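Local coordinates for protein putrescine aminotransferase (Halomonas elongata DSM 2581, PDB 6GWI) that probably transfers amino groups between amines such as putrescine and carbonyl acceptors, using pyridoxal-5'-phosphate as cofactor, at residues R371-L381 with D417-I427; T123-L134 with T306-H316. One frame throughout, in Å; residues are numbered along the deposited sequence.

Interaction 1 of 2, residues R371-L381 with D417-I427; sequences RSLGLMGALEL and DTMIISPPLVI
Leu375 lies over the loop 423-427, its CD1 touching CD2 of Leu425 at 3.8 Å and CG2 of Ile427 at 4.2 Å. With CG anti to the carbonyl carbon (chi1 -71°), CD1 comes to lie against Leu425. The Leu375 carbonyl O comes within 3.3 Å of Pro423 CD, and Arg264 donates to this oxygen and to that of Pro423. Beyond the turn, 376-381 runs antiparallel to 418-421, as an inner strand of a four-stranded sheet that fits the C-terminal small domain of class-III aminotransferases; helices 342-359 and 429-450 pack against it. Met419 and Leu379 are a hydrogen-bonded pair, with 2.9 Å from Met419 N to Leu379 O. The Met419 chain bends at chi2 and chi3, curling its thioether beside Leu381, where SD lies 4.0 Å from CD1. Leu381 N closes the register on Asp417 O at 3.1 Å, nearly straight at 167°. On the opposite face of the sheet Thr418 OG1 donates to the syn side of Glu380 OE1 (2.8 Å). Arg371 directs NH1 and NH2 end-on to Glu380 OE2, which Tyr184 also bonds, while Arg390 pairs with OE1.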
loop_
_atom_site.group_PDB
_atom_site.type_symbol
_atom_site.label_atom_id
_atom_site.label_comp_id
_atom_site.label_asym_id
_atom_site.label_seq_id
_atom_site.Cartn_x
_atom_site.Cartn_y
_atom_site.Cartn_z
ATOM N N ARG B 371 10.477 11.923 -28.694
ATOM C CA ARG B 371 11.550 11.907 -27.711
ATOM C C ARG B 371 11.602 10.549 -27.029
ATOM O O ARG B 371 10.574 9.898 -26.827
ATOM C CB ARG B 371 11.363 13.011 -26.658
ATOM C CG ARG B 371 10.053 12.919 -25.885
ATOM C CD ARG B 371 10.005 13.933 -24.751
ATOM N NE ARG B 371 8.767 13.828 -23.985
ATOM C CZ ARG B 371 7.644 14.482 -24.270
ATOM N NH1 ARG B 371 7.590 15.307 -25.308
ATOM N NH2 ARG B 371 6.570 14.312 -23.508
ATOM N N SER B 372 12.808 10.130 -26.662
ATOM C CA SER B 372 12.968 8.875 -25.948
ATOM C C SER B 372 14.245 8.931 -25.129
ATOM O O SER B 372 15.166 9.698 -25.422
ATOM C CB SER B 372 12.991 7.674 -26.904
ATOM O OG SER B 372 14.160 7.668 -27.704
ATOM N N LEU B 373 14.281 8.109 -24.086
ATOM C CA LEU B 373 15.466 7.927 -23.257
ATOM C C LEU B 373 15.388 6.516 -22.700
ATOM O O LEU B 373 14.375 6.149 -22.096
ATOM C CB LEU B 373 15.532 8.962 -22.132
ATOM C CG LEU B 373 16.701 8.824 -21.153
ATOM C CD1 LEU B 373 18.040 8.874 -21.878
ATOM C CD2 LEU B 373 16.635 9.900 -20.080
ATOM N N GLY B 374 16.441 5.732 -22.898
ATOM C CA GLY B 374 16.335 4.319 -22.585
ATOM C C GLY B 374 15.158 3.725 -23.331
ATOM O O GLY B 374 15.029 3.882 -24.550
ATOM N N LEU B 375 14.279 3.032 -22.610
ATOM C CA LEU B 375 13.056 2.485 -23.192
ATOM C C LEU B 375 11.814 3.203 -22.662
ATOM O O LEU B 375 10.793 2.583 -22.359
ATOM C CB LEU B 375 12.969 0.980 -22.947
ATOM C CG LEU B 375 13.967 0.153 -23.770
ATOM C CD1 LEU B 375 13.943 -1.309 -23.352
ATOM C CD2 LEU B 375 13.710 0.275 -25.274
ATOM N N MET B 376 11.896 4.527 -22.561
ATOM C CA MET B 376 10.740 5.395 -22.372
ATOM C C MET B 376 10.692 6.341 -23.562
ATOM O O MET B 376 11.712 6.941 -23.916
ATOM C CB MET B 376 10.830 6.192 -21.067
ATOM C CG MET B 376 9.604 7.062 -20.779
ATOM S SD MET B 376 9.776 8.130 -19.327
ATOM C CE MET B 376 10.171 6.938 -18.049
ATOM N N GLY B 377 9.520 6.477 -24.175
ATOM C CA GLY B 377 9.382 7.323 -25.341
ATOM C C GLY B 377 8.044 8.030 -25.344
ATOM O O GLY B 377 7.089 7.609 -24.687
ATOM N N ALA B 378 7.994 9.124 -26.100
ATOM C CA ALA B 378 6.773 9.907 -26.213
ATOM C C ALA B 378 6.696 10.564 -27.582
ATOM O O ALA B 378 7.718 10.864 -28.205
ATOM C CB ALA B 378 6.693 10.976 -25.117
ATOM N N LEU B 379 5.463 10.777 -28.041
ATOM C CA LEU B 379 5.173 11.564 -29.230
ATOM C C LEU B 379 4.232 12.706 -28.865
ATOM O O LEU B 379 3.344 12.545 -28.020
ATOM C CB LEU B 379 4.511 10.730 -30.331
ATOM C CG LEU B 379 5.174 9.433 -30.788
ATOM C CD1 LEU B 379 4.229 8.682 -31.714
ATOM C CD2 LEU B 379 6.504 9.705 -31.477
ATOM N N GLU B 380 4.427 13.855 -29.506
ATOM C CA GLU B 380 3.559 15.016 -29.337
ATOM C C GLU B 380 2.731 15.156 -30.609
ATOM O O GLU B 380 3.278 15.425 -31.685
ATOM C CB GLU B 380 4.370 16.280 -29.066
ATOM C CG GLU B 380 5.222 16.241 -27.802
ATOM C CD GLU B 380 4.400 16.261 -26.526
ATOM O OE1 GLU B 380 3.156 16.224 -26.607
ATOM O OE2 GLU B 380 5.002 16.322 -25.434
ATOM N N LEU B 381 1.419 14.971 -30.490
ATOM C CA LEU B 381 0.526 15.125 -31.630
ATOM C C LEU B 381 0.157 16.595 -31.793
ATOM O O LEU B 381 -0.200 17.266 -30.819
ATOM C CB LEU B 381 -0.726 14.271 -31.444
ATOM C CG LEU B 381 -0.497 12.779 -31.172
ATOM C CD1 LEU B 381 -1.826 12.032 -31.161
ATOM C CD2 LEU B 381 0.458 12.158 -32.182
ATOM N N ASP B 417 -2.690 14.932 -25.407
ATOM C CA ASP B 417 -2.270 14.666 -26.777
ATOM C C ASP B 417 -0.815 14.209 -26.857
ATOM O O ASP B 417 -0.158 14.390 -27.887
ATOM C CB ASP B 417 -2.492 15.907 -27.642
ATOM C CG ASP B 417 -3.957 16.124 -27.997
ATOM O OD1 ASP B 417 -4.787 15.235 -27.710
ATOM O OD2 ASP B 417 -4.280 17.189 -28.564
ATOM N N THR B 418 -0.301 13.623 -25.778
ATOM C CA THR B 418 1.027 13.024 -25.741
ATOM C C THR B 418 0.880 11.507 -25.695
ATOM O O THR B 418 0.218 10.976 -24.798
ATOM C CB THR B 418 1.820 13.514 -24.528
ATOM O OG1 THR B 418 1.861 14.946 -24.528
ATOM C CG2 THR B 418 3.242 12.958 -24.545
ATOM N N MET B 419 1.482 10.818 -26.658
ATOM C CA MET B 419 1.536 9.362 -26.650
ATOM C C MET B 419 2.794 8.918 -25.912
ATOM O O MET B 419 3.833 9.575 -26.003
ATOM C CB MET B 419 1.539 8.814 -28.078
ATOM C CG MET B 419 0.450 9.392 -28.980
ATOM S SD MET B 419 -1.218 9.278 -28.301
ATOM C CE MET B 419 -1.429 7.504 -28.174
ATOM N N ILE B 420 2.695 7.819 -25.162
ATOM C CA ILE B 420 3.802 7.344 -24.339
ATOM C C ILE B 420 3.943 5.833 -24.476
ATOM O O ILE B 420 2.954 5.108 -24.626
ATOM C CB ILE B 420 3.623 7.734 -22.849
ATOM C CG1 ILE B 420 2.326 7.141 -22.290
ATOM C CG2 ILE B 420 3.637 9.252 -22.688
ATOM C CD1 ILE B 420 2.152 7.332 -20.797
ATOM N N ILE B 421 5.189 5.359 -24.410
ATOM C CA ILE B 421 5.481 3.933 -24.388
ATOM C C ILE B 421 6.513 3.664 -23.302
ATOM O O ILE B 421 7.322 4.531 -22.955
ATOM C CB ILE B 421 5.994 3.406 -25.750
ATOM C CG1 ILE B 421 7.238 4.173 -26.201
ATOM C CG2 ILE B 421 4.896 3.501 -26.799
ATOM C CD1 ILE B 421 8.029 3.460 -27.274
ATOM N N SER B 422 6.480 2.446 -22.768
ATOM C CA SER B 422 7.397 1.984 -21.732
ATOM C C SER B 422 7.452 0.461 -21.802
ATOM O O SER B 422 6.962 -0.220 -20.891
ATOM C CB SER B 422 6.941 2.459 -20.351
ATOM O OG SER B 422 7.762 1.928 -19.324
ATOM N N PRO B 423 8.015 -0.107 -22.864
ATOM C CA PRO B 423 7.904 -1.558 -23.082
ATOM C C PRO B 423 8.797 -2.332 -22.133
ATOM O O PRO B 423 9.666 -1.749 -21.466
ATOM C CB PRO B 423 8.356 -1.735 -24.542
ATOM C CG PRO B 423 9.211 -0.544 -24.827
ATOM C CD PRO B 423 8.666 0.583 -23.993
ATOM N N PRO B 424 8.604 -3.648 -22.030
ATOM C CA PRO B 424 9.519 -4.458 -21.219
ATOM C C PRO B 424 10.957 -4.264 -21.669
ATOM O O PRO B 424 11.240 -4.056 -22.850
ATOM C CB PRO B 424 9.035 -5.893 -21.460
ATOM C CG PRO B 424 7.576 -5.730 -21.776
ATOM C CD PRO B 424 7.481 -4.446 -22.558
ATOM N N LEU B 425 11.872 -4.312 -20.703
ATOM C CA LEU B 425 13.277 -4.080 -21.011
ATOM C C LEU B 425 13.902 -5.230 -21.785
ATOM O O LEU B 425 15.022 -5.081 -22.283
ATOM C CB LEU B 425 14.053 -3.832 -19.720
ATOM C CG LEU B 425 13.486 -2.730 -18.820
ATOM C CD1 LEU B 425 14.471 -2.415 -17.708
ATOM C CD2 LEU B 425 13.134 -1.461 -19.600
ATOM N N VAL B 426 13.205 -6.361 -21.905
ATOM C CA VAL B 426 13.687 -7.496 -22.682
ATOM C C VAL B 426 13.061 -7.534 -24.072
ATOM O O VAL B 426 13.139 -8.558 -24.757
ATOM C CB VAL B 426 13.439 -8.819 -21.938
ATOM C CG1 VAL B 426 14.152 -8.808 -20.593
ATOM C CG2 VAL B 426 11.945 -9.074 -21.764
ATOM N N ILE B 427 12.431 -6.437 -24.502
ATOM C CA ILE B 427 11.823 -6.405 -25.824
ATOM C C ILE B 427 12.899 -6.642 -26.872
ATOM O O ILE B 427 14.028 -6.147 -26.759
ATOM C CB ILE B 427 11.098 -5.067 -26.046
ATOM C CG1 ILE B 427 10.287 -5.108 -27.346
ATOM C CG2 ILE B 427 12.096 -3.911 -26.083
ATOM C CD1 ILE B 427 9.371 -3.904 -27.549
#

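Interaction 2 of 2, residues T123-L134 with T306-H316; sequences TVLRMVRRYWAL and TLIEEGGEFFH
The His316 imidazole is held by its edge at both nitrogens: NE2 donates to Thr123 OG1 (3.0 Å) and ND1 accepts from Arg126 NH1 (2.9 Å), each partner close to the ring plane. Arg126 is turned steeply to it, guanidinium and ring 71° apart, and a bend at chi3 (74°) brings the same NH1 to Phe315 O, also at 2.9 Å. The Phe314 ring carries His316 CB over one face, near the rim, and Arg126 CB at its edge; Met127 CG comes in obliquely, 3.8 Å from CE2. Leu134 CD2 covers the centre of one face of the Arg130 guanidinium, whose NH2 meets Gly311 O in plane at 2.9 Å; a water links NE to the same oxygen. Leu134 is also a knob in the hole formed by Thr306, Leu307, Glu310 and Gly311, where the two helices cross at 48°. Leu307 touches Met127 with CD1 and Arg130 CG with CD2, the latter at 3.7 Å. The segments meet at the dimer interface, where Gln169 of the second subunit bonds Phe315 N and Arg126 NH2. As Thr123 OG1 also bonds Glu119 O, this chain of bonds is consistent with an imidazole protonated on NE2 and would favour this ring flip.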
loop_
_atom_site.group_PDB
_atom_site.type_symbol
_atom_site.label_atom_id
_atom_site.label_comp_id
_atom_site.label_asym_id
_atom_site.label_seq_id
_atom_site.Cartn_x
_atom_site.Cartn_y
_atom_site.Cartn_z
ATOM N N THR B 123 5.952 6.914 3.510
ATOM C CA THR B 123 7.133 6.697 4.335
ATOM C C THR B 123 8.109 7.857 4.189
ATOM O O THR B 123 8.630 8.382 5.181
ATOM C CB THR B 123 7.799 5.381 3.925
ATOM O OG1 THR B 123 6.822 4.330 3.909
ATOM C CG2 THR B 123 8.931 5.014 4.876
ATOM N N VAL B 124 8.359 8.277 2.946
ATOM C CA VAL B 124 9.211 9.436 2.688
ATOM C C VAL B 124 8.736 10.637 3.493
ATOM O O VAL B 124 9.529 11.324 4.146
ATOM C CB VAL B 124 9.235 9.750 1.181
ATOM C CG1 VAL B 124 9.729 11.175 0.925
ATOM C CG2 VAL B 124 10.096 8.742 0.441
ATOM N N LEU B 125 7.435 10.930 3.427
ATOM C CA LEU B 125 6.925 12.147 4.052
ATOM C C LEU B 125 7.117 12.113 5.563
ATOM O O LEU B 125 7.547 13.104 6.162
ATOM C CB LEU B 125 5.452 12.340 3.690
ATOM C CG LEU B 125 4.771 13.628 4.159
ATOM C CD1 LEU B 125 5.603 14.855 3.833
ATOM C CD2 LEU B 125 3.401 13.756 3.515
ATOM N N ARG B 126 6.802 10.980 6.200
ATOM C CA ARG B 126 6.973 10.888 7.646
ATOM C C ARG B 126 8.447 10.887 8.023
ATOM O O ARG B 126 8.835 11.484 9.034
ATOM C CB ARG B 126 6.280 9.641 8.191
ATOM C CG ARG B 126 4.766 9.680 8.091
ATOM C CD ARG B 126 4.129 8.515 8.843
ATOM N NE ARG B 126 4.185 8.686 10.294
ATOM C CZ ARG B 126 3.967 7.710 11.174
ATOM N NH1 ARG B 126 3.687 6.485 10.755
ATOM N NH2 ARG B 126 4.033 7.958 12.477
ATOM N N MET B 127 9.289 10.234 7.216
ATOM C CA MET B 127 10.718 10.229 7.495
ATOM C C MET B 127 11.299 11.633 7.393
ATOM O O MET B 127 12.104 12.046 8.236
ATOM C CB MET B 127 11.443 9.296 6.529
ATOM C CG MET B 127 11.432 7.838 6.928
ATOM S SD MET B 127 12.407 6.868 5.766
ATOM C CE MET B 127 12.330 5.257 6.543
ATOM N N VAL B 128 10.901 12.382 6.363
ATOM C CA VAL B 128 11.442 13.723 6.156
ATOM C C VAL B 128 11.108 14.620 7.340
ATOM O O VAL B 128 11.973 15.320 7.879
ATOM C CB VAL B 128 10.916 14.307 4.833
ATOM C CG1 VAL B 128 11.135 15.814 4.766
ATOM C CG2 VAL B 128 11.595 13.630 3.657
ATOM N N ARG B 129 9.849 14.597 7.772
ATOM C CA ARG B 129 9.404 15.507 8.822
ATOM C C ARG B 129 9.866 15.041 10.193
ATOM O O ARG B 129 10.195 15.872 11.046
ATOM C CB ARG B 129 7.880 15.656 8.742
ATOM C CG ARG B 129 7.467 16.590 7.587
ATOM C CD ARG B 129 5.976 16.570 7.206
ATOM N NE ARG B 129 5.677 17.651 6.257
ATOM C CZ ARG B 129 4.466 17.954 5.787
ATOM N NH1 ARG B 129 3.397 17.266 6.163
ATOM N NH2 ARG B 129 4.326 18.962 4.934
ATOM N N ARG B 130 9.944 13.729 10.404
ATOM C CA ARG B 130 10.552 13.211 11.621
ATOM C C ARG B 130 12.024 13.590 11.694
ATOM O O ARG B 130 12.524 13.970 12.760
ATOM C CB ARG B 130 10.373 11.694 11.669
ATOM C CG ARG B 130 11.030 10.994 12.848
ATOM C CD ARG B 130 10.449 11.404 14.204
ATOM N NE ARG B 130 10.987 10.560 15.273
ATOM C CZ ARG B 130 10.973 10.866 16.569
ATOM N NH1 ARG B 130 10.443 12.007 16.989
ATOM N NH2 ARG B 130 11.497 10.022 17.450
ATOM N N TYR B 131 12.728 13.512 10.562
ATOM C CA TYR B 131 14.144 13.856 10.517
ATOM C C TYR B 131 14.389 15.257 11.061
ATOM O O TYR B 131 15.178 15.451 11.991
ATOM C CB TYR B 131 14.657 13.743 9.080
ATOM C CG TYR B 131 16.051 14.286 8.889
ATOM C CD1 TYR B 131 17.165 13.529 9.227
ATOM C CD2 TYR B 131 16.251 15.556 8.371
ATOM C CE1 TYR B 131 18.438 14.026 9.053
ATOM C CE2 TYR B 131 17.512 16.058 8.195
ATOM C CZ TYR B 131 18.603 15.292 8.537
ATOM O OH TYR B 131 19.864 15.801 8.358
ATOM N N TRP B 132 13.717 16.254 10.483
ATOM C CA TRP B 132 13.975 17.632 10.882
ATOM C C TRP B 132 13.530 17.892 12.314
ATOM O O TRP B 132 14.157 18.692 13.016
ATOM C CB TRP B 132 13.294 18.590 9.904
ATOM C CG TRP B 132 13.997 18.625 8.583
ATOM C CD1 TRP B 132 13.515 18.186 7.385
ATOM C CD2 TRP B 132 15.324 19.103 8.331
ATOM N NE1 TRP B 132 14.456 18.366 6.403
ATOM C CE2 TRP B 132 15.576 18.929 6.956
ATOM C CE3 TRP B 132 16.324 19.665 9.134
ATOM C CZ2 TRP B 132 16.783 19.300 6.365
ATOM C CZ3 TRP B 132 17.523 20.035 8.543
ATOM C CH2 TRP B 132 17.744 19.845 7.174
ATOM N N ALA B 133 12.476 17.213 12.776
ATOM C CA ALA B 133 12.094 17.316 14.180
ATOM C C ALA B 133 13.218 16.827 15.087
ATOM O O ALA B 133 13.536 17.468 16.095
ATOM C CB ALA B 133 10.808 16.529 14.433
ATOM N N LEU B 134 13.855 15.711 14.729
ATOM C CA LEU B 134 14.946 15.204 15.552
ATOM C C LEU B 134 16.172 16.107 15.478
ATOM O O LEU B 134 16.971 16.136 16.419
ATOM C CB LEU B 134 15.306 13.777 15.137
ATOM C CG LEU B 134 14.260 12.696 15.416
ATOM C CD1 LEU B 134 14.631 11.399 14.702
ATOM C CD2 LEU B 134 14.110 12.467 16.910
ATOM N N THR B 306 20.322 9.928 11.650
ATOM C CA THR B 306 19.519 10.668 12.615
ATOM C C THR B 306 18.388 9.800 13.159
ATOM O O THR B 306 18.182 9.729 14.377
ATOM C CB THR B 306 18.987 11.949 11.975
ATOM O OG1 THR B 306 20.087 12.836 11.733
ATOM C CG2 THR B 306 17.985 12.638 12.885
ATOM N N LEU B 307 17.652 9.119 12.275
ATOM C CA LEU B 307 16.580 8.238 12.733
ATOM C C LEU B 307 17.114 7.153 13.663
ATOM O O LEU B 307 16.533 6.885 14.721
ATOM C CB LEU B 307 15.861 7.604 11.538
ATOM C CG LEU B 307 15.069 8.524 10.608
ATOM C CD1 LEU B 307 14.430 7.724 9.475
ATOM C CD2 LEU B 307 14.007 9.286 11.384
ATOM N N ILE B 308 18.229 6.522 13.292
ATOM C CA ILE B 308 18.759 5.431 14.105
ATOM C C ILE B 308 19.264 5.961 15.442
ATOM O O ILE B 308 18.862 5.484 16.509
ATOM C CB ILE B 308 19.869 4.684 13.343
ATOM C CG1 ILE B 308 19.286 3.982 12.115
ATOM C CG2 ILE B 308 20.543 3.662 14.256
ATOM C CD1 ILE B 308 20.320 3.443 11.162
ATOM N N GLU B 309 20.146 6.964 15.403
ATOM C CA GLU B 309 20.865 7.385 16.599
ATOM C C GLU B 309 20.019 8.251 17.521
ATOM O O GLU B 309 20.239 8.250 18.738
ATOM C CB GLU B 309 22.125 8.162 16.207
ATOM C CG GLU B 309 23.205 7.324 15.545
ATOM C CD GLU B 309 23.635 6.147 16.396
ATOM O OE1 GLU B 309 23.761 5.032 15.848
ATOM O OE2 GLU B 309 23.823 6.330 17.617
ATOM N N GLU B 310 19.062 8.995 16.966
ATOM C CA GLU B 310 18.292 9.960 17.732
ATOM C C GLU B 310 16.830 9.579 17.903
ATOM O O GLU B 310 16.185 10.079 18.829
ATOM C CB GLU B 310 18.345 11.340 17.052
ATOM C CG GLU B 310 19.721 11.759 16.544
ATOM C CD GLU B 310 20.778 11.805 17.629
ATOM O OE1 GLU B 310 20.423 12.027 18.805
ATOM O OE2 GLU B 310 21.969 11.618 17.300
ATOM N N GLY B 311 16.297 8.706 17.050
ATOM C CA GLY B 311 14.862 8.576 16.912
ATOM C C GLY B 311 14.180 7.529 17.755
ATOM O O GLY B 311 12.953 7.569 17.885
ATOM N N GLY B 312 14.921 6.595 18.341
ATOM C CA GLY B 312 14.261 5.512 19.049
ATOM C C GLY B 312 13.430 4.686 18.090
ATOM O O GLY B 312 13.866 4.352 16.982
ATOM N N GLU B 313 12.212 4.344 18.510
ATOM C CA GLU B 313 11.302 3.616 17.637
ATOM C C GLU B 313 10.674 4.566 16.624
ATOM O O GLU B 313 10.227 5.662 16.974
ATOM C CB GLU B 313 10.198 2.923 18.438
ATOM C CG GLU B 313 9.212 2.155 17.551
ATOM C CD GLU B 313 8.180 1.360 18.331
ATOM O OE1 GLU B 313 8.361 1.164 19.548
ATOM O OE2 GLU B 313 7.177 0.931 17.721
ATOM N N PHE B 314 10.623 4.129 15.368
ATOM C CA PHE B 314 9.872 4.808 14.314
ATOM C C PHE B 314 8.513 4.118 14.219
ATOM O O PHE B 314 8.420 2.985 13.735
ATOM C CB PHE B 314 10.650 4.750 12.999
ATOM C CG PHE B 314 10.053 5.565 11.881
ATOM C CD1 PHE B 314 9.466 6.797 12.120
ATOM C CD2 PHE B 314 10.111 5.099 10.575
ATOM C CE1 PHE B 314 8.929 7.539 11.078
ATOM C CE2 PHE B 314 9.579 5.832 9.535
ATOM C CZ PHE B 314 8.989 7.055 9.785
ATOM N N PHE B 315 7.460 4.793 14.692
ATOM C CA PHE B 315 6.128 4.184 14.791
ATOM C C PHE B 315 5.461 4.229 13.416
ATOM O O PHE B 315 4.526 4.990 13.152
ATOM C CB PHE B 315 5.281 4.886 15.843
ATOM C CG PHE B 315 5.739 4.639 17.248
ATOM C CD1 PHE B 315 5.271 3.549 17.962
ATOM C CD2 PHE B 315 6.635 5.501 17.857
ATOM C CE1 PHE B 315 5.693 3.319 19.257
ATOM C CE2 PHE B 315 7.061 5.278 19.151
ATOM C CZ PHE B 315 6.588 4.184 19.854
ATOM N N HIS B 316 5.954 3.361 12.540
ATOM C CA HIS B 316 5.595 3.395 11.133
ATOM C C HIS B 316 5.846 2.023 10.529
ATOM O O HIS B 316 6.814 1.350 10.890
ATOM C CB HIS B 316 6.411 4.452 10.381
ATOM C CG HIS B 316 6.075 4.536 8.929
ATOM N ND1 HIS B 316 4.951 5.181 8.464
ATOM C CD2 HIS B 316 6.697 4.031 7.837
ATOM C CE1 HIS B 316 4.901 5.084 7.149
ATOM N NE2 HIS B 316 5.945 4.386 6.743
HETATM O O HOH W 1 11.560 7.793 15.165
#

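Interactions 1 and 2 lie on opposite sides of the chain's centre, with their own centres 37 Å apart and nearest atoms about 19 Å apart, so they do not touch. Each lies in the neighbourhood of a cofactor without forming part of its pocket: the side chains of Met376 in interaction 1 and His316 in interaction 2 are each about 9 Å from a bound pyridoxal-5'-phosphate. The helix of interaction 2, 117-134, carries Gly117, Ser118 and Asn121 of the cofactor pocket at its N-terminal end. Their surroundings differ. Residues 371-381 and 417-427 meet inside one subunit, touched by no other chain, whereas 306-316 continues into the partner subunit through Glu313 and Phe314, whose strand pairs with one of that chain.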